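Local coordinates for SWD1-like protein (Myceliophthora thermophila, PDB 6E29), which probably serves, through its WD-repeat beta-propeller domain, as a structural subunit of the COMPASS histone H3K4 methyltransferase complex, at residues His276-Ala288 / Tyr297-Met309. Residues are numbered along the deposited sequence; the frame is centred on the assembly and turned at random.
Sequences HVAFSATGEYVAA and YIWERGHGSLVRM
Val286 and Trp299 form a hydrogen-bonded pair at the heart of an antiparallel hairpin, the two middle strands of one four-stranded blade in this WD-repeat beta-propeller. Val286 N reaches Trp299 O and Trp299 N reaches Val286 O, both at 2.8 Å; Ala288 and Tyr297 repeat the reciprocal pairing further along. At the other end Arg301 N donates to Glu284 O (2.9 Å), extending the pairing to the residue just after the Ser280-Gly283 turn.

Apolar contacts divide between the two faces of the blade. On one, Ile298 CG2 touches Tyr285 CB at 3.9 Å, Ala287 CB lies against Ile298 CG1, and the Tyr285 ring, its CG anti to the carbonyl carbon (chi1 -59°), places CD1 near Glu300 CB and Val307 CG2. Strand 317-322 of the next blade covers Ala287 on this side. On the other, Ala288 CB meets the Trp299 indole at its edge, 3.9 Å from CZ3, and Ile239 of the preceding blade packs on both residues.

Arg301 closes this second face at the turn. Its CG rests on Val286 CG2, while CD lies near the plane of the Phe279 ring, 3.6 Å from CE1. Replacing it with an alanine would probably leave Gly283 O without this donor, take the CD methylene away from the CE1 edge of Phe279 and deprive Glu262 of this salt-bridge partner. A bend at chi3 (42°) brings the guanidinium to the last residue of the turn, where NH1 donates in its own plane to Gly283 O at 2.8 Å, approaching from above the carbonyl plane.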
ATOM      1  N   HIS B 276       0.868  -1.902 -10.294  1.00 26.76           N
ATOM      2  CA  HIS B 276       0.796  -2.297  -8.899  0.51 24.60           C
ATOM      3  C   HIS B 276       1.605  -3.572  -8.716  1.00 19.75           C
ATOM      4  O   HIS B 276       1.847  -4.312  -9.669  1.00 22.53           O
ATOM      5  CB  HIS B 276      -0.681  -2.465  -8.465  0.51 26.04           C
ATOM      6  CG  HIS B 276      -1.356  -1.157  -8.211  0.51 20.36           C
ATOM      7  ND1 HIS B 276      -2.169  -0.526  -9.127  0.51 28.43           N
ATOM      8  CD2 HIS B 276      -1.232  -0.300  -7.169  0.51 20.85           C
ATOM      9  CE1 HIS B 276      -2.559   0.642  -8.640  0.51 23.06           C
ATOM     10  NE2 HIS B 276      -1.993   0.811  -7.460  0.51 26.68           N
ATOM     11  N   VAL B 277       2.021  -3.830  -7.473  1.00 18.69           N
ATOM     12  CA  VAL B 277       2.832  -4.997  -7.170  1.00 20.85           C
ATOM     13  C   VAL B 277       2.299  -5.625  -5.895  1.00 27.03           C
ATOM     14  O   VAL B 277       1.626  -4.963  -5.100  1.00 22.35           O
ATOM     15  CB  VAL B 277       4.309  -4.652  -6.963  1.00 21.77           C
ATOM     16  CG1 VAL B 277       4.864  -4.086  -8.345  1.00 19.67           C
ATOM     17  CG2 VAL B 277       4.464  -3.583  -5.804  1.00 20.51           C
ATOM     18  N   ALA B 278       2.657  -6.903  -5.696  1.00 19.39           N
ATOM     19  CA  ALA B 278       2.207  -7.669  -4.530  1.00 21.00           C
ATOM     20  C   ALA B 278       3.127  -8.856  -4.237  1.00 21.49           C
ATOM     21  O   ALA B 278       3.629  -9.510  -5.148  1.00 19.74           O
ATOM     22  CB  ALA B 278       0.768  -8.165  -4.723  1.00 23.55           C
ATOM     23  N   PHE B 279       3.282  -9.161  -2.946  1.00 21.82           N
ATOM     24  CA  PHE B 279       3.953 -10.349  -2.458  1.00 16.80           C
ATOM     25  C   PHE B 279       2.953 -11.479  -2.346  1.00 18.42           C
ATOM     26  O   PHE B 279       1.864 -11.275  -1.798  1.00 23.05           O
ATOM     27  CB  PHE B 279       4.461 -10.144  -1.032  1.00 17.48           C
ATOM     28  CG  PHE B 279       5.851  -9.475  -0.903  1.00 19.18           C
ATOM     29  CD1 PHE B 279       6.931  -9.925  -1.610  1.00 22.83           C
ATOM     30  CD2 PHE B 279       6.030  -8.472   0.055  1.00 24.41           C
ATOM     31  CE1 PHE B 279       8.218  -9.351  -1.446  1.00 19.37           C
ATOM     32  CE2 PHE B 279       7.308  -7.849   0.237  1.00 23.51           C
ATOM     33  CZ  PHE B 279       8.411  -8.316  -0.510  1.00 26.82           C
ATOM     34  N   SER B 280       3.407 -12.699  -2.639  1.00 21.74           N
ATOM     35  CA  SER B 280       2.578 -13.873  -2.382  1.00 19.12           C
ATOM     36  C   SER B 280       2.575 -14.180  -0.879  1.00 17.47           C
ATOM     37  O   SER B 280       3.311 -13.572  -0.091  1.00 23.02           O
ATOM     38  CB  SER B 280       3.062 -15.078  -3.197  1.00 21.96           C
ATOM     39  OG  SER B 280       4.334 -15.556  -2.726  1.00 21.32           O
ATOM     40  N   ALA B 281       1.776 -15.173  -0.492  1.00 22.74           N
ATOM     41  CA  ALA B 281       1.502 -15.473   0.923  1.00 22.84           C
ATOM     42  C   ALA B 281       2.776 -15.632   1.742  1.00 26.61           C
ATOM     43  O   ALA B 281       2.858 -15.137   2.882  1.00 25.33           O
ATOM     44  CB  ALA B 281       0.683 -16.777   1.013  1.00 24.03           C
ATOM     45  N   THR B 282       3.723 -16.428   1.240  1.00 23.66           N
ATOM     46  CA  THR B 282       4.974 -16.687   1.952  1.00 20.71           C
ATOM     47  C   THR B 282       6.071 -15.719   1.554  1.00 26.41           C
ATOM     48  O   THR B 282       7.187 -15.837   2.061  1.00 25.95           O
ATOM     49  CB  THR B 282       5.505 -18.080   1.715  1.00 23.72           C
ATOM     50  OG1 THR B 282       5.929 -18.178   0.340  1.00 26.02           O
ATOM     51  CG2 THR B 282       4.413 -19.143   1.965  1.00 21.51           C
ATOM     52  N   GLY B 283       5.794 -14.835   0.627  1.00 22.89           N
ATOM     53  CA  GLY B 283       6.843 -13.975   0.133  1.00 24.58           C
ATOM     54  C   GLY B 283       7.677 -14.588  -0.963  1.00 30.52           C
ATOM     55  O   GLY B 283       8.607 -13.938  -1.465  1.00 30.95           O
ATOM     56  N   GLU B 284       7.369 -15.804  -1.366  1.00 25.05           N
ATOM     57  CA  GLU B 284       8.155 -16.444  -2.416  1.00 26.64           C
ATOM     58  C   GLU B 284       8.109 -15.669  -3.728  1.00 37.35           C
ATOM     59  O   GLU B 284       9.108 -15.618  -4.456  1.00 27.47           O
ATOM     60  CB  GLU B 284       7.638 -17.838  -2.675  1.00 26.26           C
ATOM     61  CG  GLU B 284       8.551 -18.565  -3.689  1.00 30.76           C
ATOM     62  CD  GLU B 284       8.176 -20.000  -3.955  1.00 37.68           C
ATOM     63  OE1 GLU B 284       7.066 -20.489  -3.579  1.00 33.90           O
ATOM     64  OE2 GLU B 284       9.034 -20.670  -4.565  1.00 40.20           O
ATOM     65  N   TYR B 285       6.938 -15.167  -4.109  1.00 22.64           N
ATOM     66  CA  TYR B 285       6.768 -14.563  -5.430  1.00 20.58           C
ATOM     67  C   TYR B 285       6.464 -13.082  -5.293  1.00 22.99           C
ATOM     68  O   TYR B 285       5.826 -12.639  -4.338  1.00 20.35           O
ATOM     69  CB  TYR B 285       5.611 -15.190  -6.215  1.00 23.37           C
ATOM     70  CG  TYR B 285       5.777 -16.656  -6.430  1.00 26.01           C
ATOM     71  CD1 TYR B 285       6.795 -17.145  -7.228  1.00 25.02           C
ATOM     72  CD2 TYR B 285       4.931 -17.549  -5.817  1.00 31.41           C
ATOM     73  CE1 TYR B 285       6.956 -18.560  -7.434  1.00 31.69           C
ATOM     74  CE2 TYR B 285       5.072 -18.917  -5.998  1.00 32.89           C
ATOM     75  CZ  TYR B 285       6.087 -19.420  -6.804  1.00 50.77           C
ATOM     76  OH  TYR B 285       6.231 -20.786  -6.970  1.00 38.14           O
ATOM     77  N   VAL B 286       6.895 -12.321  -6.303  1.00 22.68           N
ATOM     78  CA  VAL B 286       6.459 -10.938  -6.513  1.00 22.00           C
ATOM     79  C   VAL B 286       5.668 -10.912  -7.824  1.00 20.66           C
ATOM     80  O   VAL B 286       6.168 -11.370  -8.848  1.00 24.58           O
ATOM     81  CB  VAL B 286       7.672  -9.974  -6.601  1.00 21.47           C
ATOM     82  CG1 VAL B 286       7.208  -8.577  -7.010  1.00 21.08           C
ATOM     83  CG2 VAL B 286       8.419  -9.917  -5.214  1.00 19.37           C
ATOM     84  N   ALA B 287       4.466 -10.335  -7.796  1.00 20.95           N
ATOM     85  CA  ALA B 287       3.670 -10.149  -9.009  1.00 24.42           C
ATOM     86  C   ALA B 287       3.524  -8.658  -9.284  1.00 21.08           C
ATOM     87  O   ALA B 287       3.580  -7.831  -8.354  1.00 22.07           O
ATOM     88  CB  ALA B 287       2.282 -10.776  -8.886  1.00 22.60           C
ATOM     89  N   ALA B 288       3.331  -8.320 -10.556  1.00 20.87           N
ATOM     90  CA  ALA B 288       3.031  -6.943 -10.929  1.00 17.90           C
ATOM     91  C   ALA B 288       2.097  -6.924 -12.130  1.00 21.92           C
ATOM     92  O   ALA B 288       2.239  -7.741 -13.049  1.00 22.34           O
ATOM     93  CB  ALA B 288       4.311  -6.180 -11.294  1.00 26.83           C
ATOM     94  N   TYR B 297       3.039 -10.099 -14.525  1.00 25.09           N
ATOM     95  CA  TYR B 297       4.337 -10.745 -14.458  1.00 20.94           C
ATOM     96  C   TYR B 297       4.498 -11.299 -13.058  1.00 23.86           C
ATOM     97  O   TYR B 297       4.136 -10.623 -12.096  1.00 24.75           O
ATOM     98  CB  TYR B 297       5.472  -9.752 -14.755  1.00 24.31           C
ATOM     99  CG  TYR B 297       5.498  -9.398 -16.254  1.00 30.38           C
ATOM    100  CD1 TYR B 297       4.534  -8.554 -16.802  1.00 28.69           C
ATOM    101  CD2 TYR B 297       6.484  -9.905 -17.098  1.00 41.48           C
ATOM    102  CE1 TYR B 297       4.545  -8.236 -18.158  1.00 29.57           C
ATOM    103  CE2 TYR B 297       6.508  -9.578 -18.461  1.00 46.77           C
ATOM    104  CZ  TYR B 297       5.525  -8.748 -18.975  1.00 47.12           C
ATOM    105  OH  TYR B 297       5.525  -8.414 -20.315  1.00 42.34           O
ATOM    106  N   ILE B 298       5.096 -12.495 -12.947  1.00 25.87           N
ATOM    107  CA  ILE B 298       5.399 -13.089 -11.637  1.00 22.19           C
ATOM    108  C   ILE B 298       6.875 -13.487 -11.613  1.00 24.08           C
ATOM    109  O   ILE B 298       7.333 -14.242 -12.476  1.00 26.87           O
ATOM    110  CB  ILE B 298       4.504 -14.301 -11.345  1.00 24.07           C
ATOM    111  CG1 ILE B 298       3.012 -13.909 -11.482  1.00 21.90           C
ATOM    112  CG2 ILE B 298       4.773 -14.829  -9.961  1.00 23.76           C
ATOM    113  CD1 ILE B 298       2.053 -15.144 -11.266  1.00 27.55           C
ATOM    114  N   TRP B 299       7.623 -12.941 -10.656  1.00 23.28           N
ATOM    115  CA  TRP B 299       9.013 -13.324 -10.407  1.00 23.62           C
ATOM    116  C   TRP B 299       9.121 -14.087  -9.085  1.00 21.43           C
ATOM    117  O   TRP B 299       8.274 -13.947  -8.189  1.00 23.19           O
ATOM    118  CB  TRP B 299       9.916 -12.101 -10.333  1.00 27.31           C
ATOM    119  CG  TRP B 299       9.970 -11.256 -11.537  1.00 31.72           C
ATOM    120  CD1 TRP B 299      10.917 -11.317 -12.554  1.00 31.12           C
ATOM    121  CD2 TRP B 299       9.121 -10.138 -11.846  1.00 26.98           C
ATOM    122  NE1 TRP B 299      10.674 -10.336 -13.468  1.00 27.41           N
ATOM    123  CE2 TRP B 299       9.587  -9.591 -13.068  1.00 27.38           C
ATOM    124  CE3 TRP B 299       8.015  -9.540 -11.204  1.00 22.85           C
ATOM    125  CZ2 TRP B 299       8.965  -8.494 -13.686  1.00 30.41           C
ATOM    126  CZ3 TRP B 299       7.408  -8.438 -11.805  1.00 23.42           C
ATOM    127  CH2 TRP B 299       7.890  -7.919 -13.034  1.00 29.29           C
ATOM    128  N   GLU B 300      10.213 -14.826  -8.930  1.00 28.61           N
ATOM    129  CA  GLU B 300      10.469 -15.527  -7.679  1.00 26.90           C
ATOM    130  C   GLU B 300      11.664 -14.885  -6.984  1.00 30.07           C
ATOM    131  O   GLU B 300      12.646 -14.521  -7.630  1.00 31.68           O
ATOM    132  CB  GLU B 300      10.709 -17.033  -7.921  1.00 30.13           C
ATOM    133  CG  GLU B 300      11.739 -17.336  -8.983  1.00 42.07           C
ATOM    134  CD  GLU B 300      13.141 -17.337  -8.399  1.00 44.98           C
ATOM    135  OE1 GLU B 300      13.260 -17.676  -7.184  1.00 44.98           O
ATOM    136  OE2 GLU B 300      14.085 -16.957  -9.135  1.00 48.56           O
ATOM    137  N   ARG B 301      11.573 -14.737  -5.672  1.00 29.41           N
ATOM    138  CA  ARG B 301      12.574 -14.008  -4.882  1.00 30.12           C
ATOM    139  C   ARG B 301      13.734 -14.869  -4.452  1.00 45.03           C
ATOM    140  O   ARG B 301      14.711 -14.340  -3.909  1.00 46.97           O
ATOM    141  CB  ARG B 301      11.954 -13.468  -3.612  1.00 40.38           C
ATOM    142  CG  ARG B 301      11.131 -12.277  -3.803  1.00 32.92           C
ATOM    143  CD  ARG B 301      10.756 -11.705  -2.454  1.00 29.90           C
ATOM    144  NE  ARG B 301      11.867 -11.707  -1.506  1.00 33.62           N
ATOM    145  CZ  ARG B 301      11.890 -12.373  -0.358  1.00 37.59           C
ATOM    146  NH1 ARG B 301      10.836 -13.106   0.017  1.00 37.68           N
ATOM    147  NH2 ARG B 301      12.979 -12.320   0.412  1.00 43.00           N
ATOM    148  N   GLY B 302      13.622 -16.181  -4.612  1.00 38.26           N
ATOM    149  CA  GLY B 302      14.750 -17.041  -4.316  1.00 63.09           C
ATOM    150  C   GLY B 302      15.970 -16.655  -5.126  1.00 60.90           C
ATOM    151  O   GLY B 302      17.068 -16.503  -4.585  1.00 52.76           O
ATOM    152  N   HIS B 303      15.786 -16.488  -6.437  1.00 58.20           N
ATOM    153  CA  HIS B 303      16.867 -16.122  -7.334  1.00 42.06           C
ATOM    154  C   HIS B 303      16.558 -14.925  -8.196  1.00 44.89           C
ATOM    155  O   HIS B 303      17.367 -14.598  -9.060  1.00 49.11           O
ATOM    156  CB  HIS B 303      17.227 -17.287  -8.271  1.00 61.00           C
ATOM    157  CG  HIS B 303      17.715 -18.503  -7.553  1.00 61.87           C
ATOM    158  ND1 HIS B 303      17.088 -19.005  -6.431  1.00 61.75           N
ATOM    159  CD2 HIS B 303      18.771 -19.315  -7.789  1.00 64.72           C
ATOM    160  CE1 HIS B 303      17.736 -20.070  -5.999  1.00 68.23           C
ATOM    161  NE2 HIS B 303      18.757 -20.284  -6.813  1.00 90.92           N
ATOM    162  N   GLY B 304      15.406 -14.289  -8.024  1.00 35.36           N
ATOM    163  CA  GLY B 304      15.071 -13.112  -8.805  1.00 36.72           C
ATOM    164  C   GLY B 304      14.560 -13.367 -10.210  1.00 37.33           C
ATOM    165  O   GLY B 304      14.320 -12.403 -10.948  1.00 33.53           O
ATOM    166  N   SER B 305      14.339 -14.621 -10.596  1.00 34.43           N
ATOM    167  CA  SER B 305      14.028 -14.889 -11.990  1.00 35.39           C
ATOM    168  C   SER B 305      12.520 -14.792 -12.263  1.00 36.67           C
ATOM    169  O   SER B 305      11.681 -14.921 -11.361  1.00 30.68           O
ATOM    170  CB  SER B 305      14.554 -16.272 -12.392  1.00 40.47           C
ATOM    171  OG  SER B 305      13.706 -17.278 -11.861  1.00 45.52           O
ATOM    172  N   LEU B 306      12.191 -14.521 -13.529  1.00 32.82           N
ATOM    173  CA  LEU B 306      10.804 -14.458 -13.973  1.00 32.52           C
ATOM    174  C   LEU B 306      10.254 -15.871 -14.144  1.00 32.35           C
ATOM    175  O   LEU B 306      10.858 -16.696 -14.839  1.00 34.32           O
ATOM    176  CB  LEU B 306      10.711 -13.678 -15.300  1.00 44.91           C
ATOM    177  CG  LEU B 306       9.336 -13.557 -15.998  1.00 40.52           C
ATOM    178  CD1 LEU B 306       8.404 -12.614 -15.187  1.00 34.04           C
ATOM    179  CD2 LEU B 306       9.412 -13.102 -17.474  1.00 40.39           C
ATOM    180  N   VAL B 307       9.114 -16.150 -13.520  1.00 31.19           N
ATOM    181  CA  VAL B 307       8.542 -17.492 -13.540  1.00 28.13           C
ATOM    182  C   VAL B 307       7.324 -17.599 -14.437  1.00 40.77           C
ATOM    183  O   VAL B 307       7.090 -18.669 -15.019  1.00 43.59           O
ATOM    184  CB  VAL B 307       8.208 -18.020 -12.126  1.00 36.72           C
ATOM    185  CG1 VAL B 307       9.460 -18.373 -11.404  1.00 60.48           C
ATOM    186  CG2 VAL B 307       7.401 -17.062 -11.319  1.00 38.61           C
ATOM    187  N   ARG B 308       6.566 -16.534 -14.606  1.00 29.93           N
ATOM    188  CA  ARG B 308       5.302 -16.631 -15.323  1.00 33.57           C
ATOM    189  C   ARG B 308       4.935 -15.273 -15.878  1.00 36.27           C
ATOM    190  O   ARG B 308       5.092 -14.265 -15.197  1.00 31.00           O
ATOM    191  CB  ARG B 308       4.188 -17.100 -14.375  1.00 37.83           C
ATOM    192  CG  ARG B 308       2.983 -17.532 -15.110  1.00 33.60           C
ATOM    193  CD  ARG B 308       3.200 -18.903 -15.667  1.00 58.78           C
ATOM    194  NE  ARG B 308       1.952 -19.656 -15.585  1.00 65.61           N
ATOM    195  CZ  ARG B 308       1.111 -19.844 -16.599  1.00 54.38           C
ATOM    196  NH1 ARG B 308       1.377 -19.363 -17.812  1.00 57.99           N
ATOM    197  NH2 ARG B 308      -0.008 -20.525 -16.384  1.00 61.74           N
ATOM    198  N   MET B 309       4.411 -15.253 -17.098  1.00 33.64           N
ATOM    199  CA  MET B 309       3.695 -14.083 -17.584  1.00 29.55           C
ATOM    200  C   MET B 309       2.248 -14.504 -17.840  1.00 44.07           C
ATOM    201  O   MET B 309       1.999 -15.419 -18.632  1.00 46.39           O
ATOM    202  CB  MET B 309       4.349 -13.563 -18.859  1.00 37.81           C
ATOM    203  CG  MET B 309       3.774 -12.277 -19.369  1.00 48.23           C
ATOM    204  SD  MET B 309       4.417 -11.970 -21.023  1.00 70.46           S
ATOM    205  CE  MET B 309       6.091 -12.591 -20.776  1.00 61.23           C
TER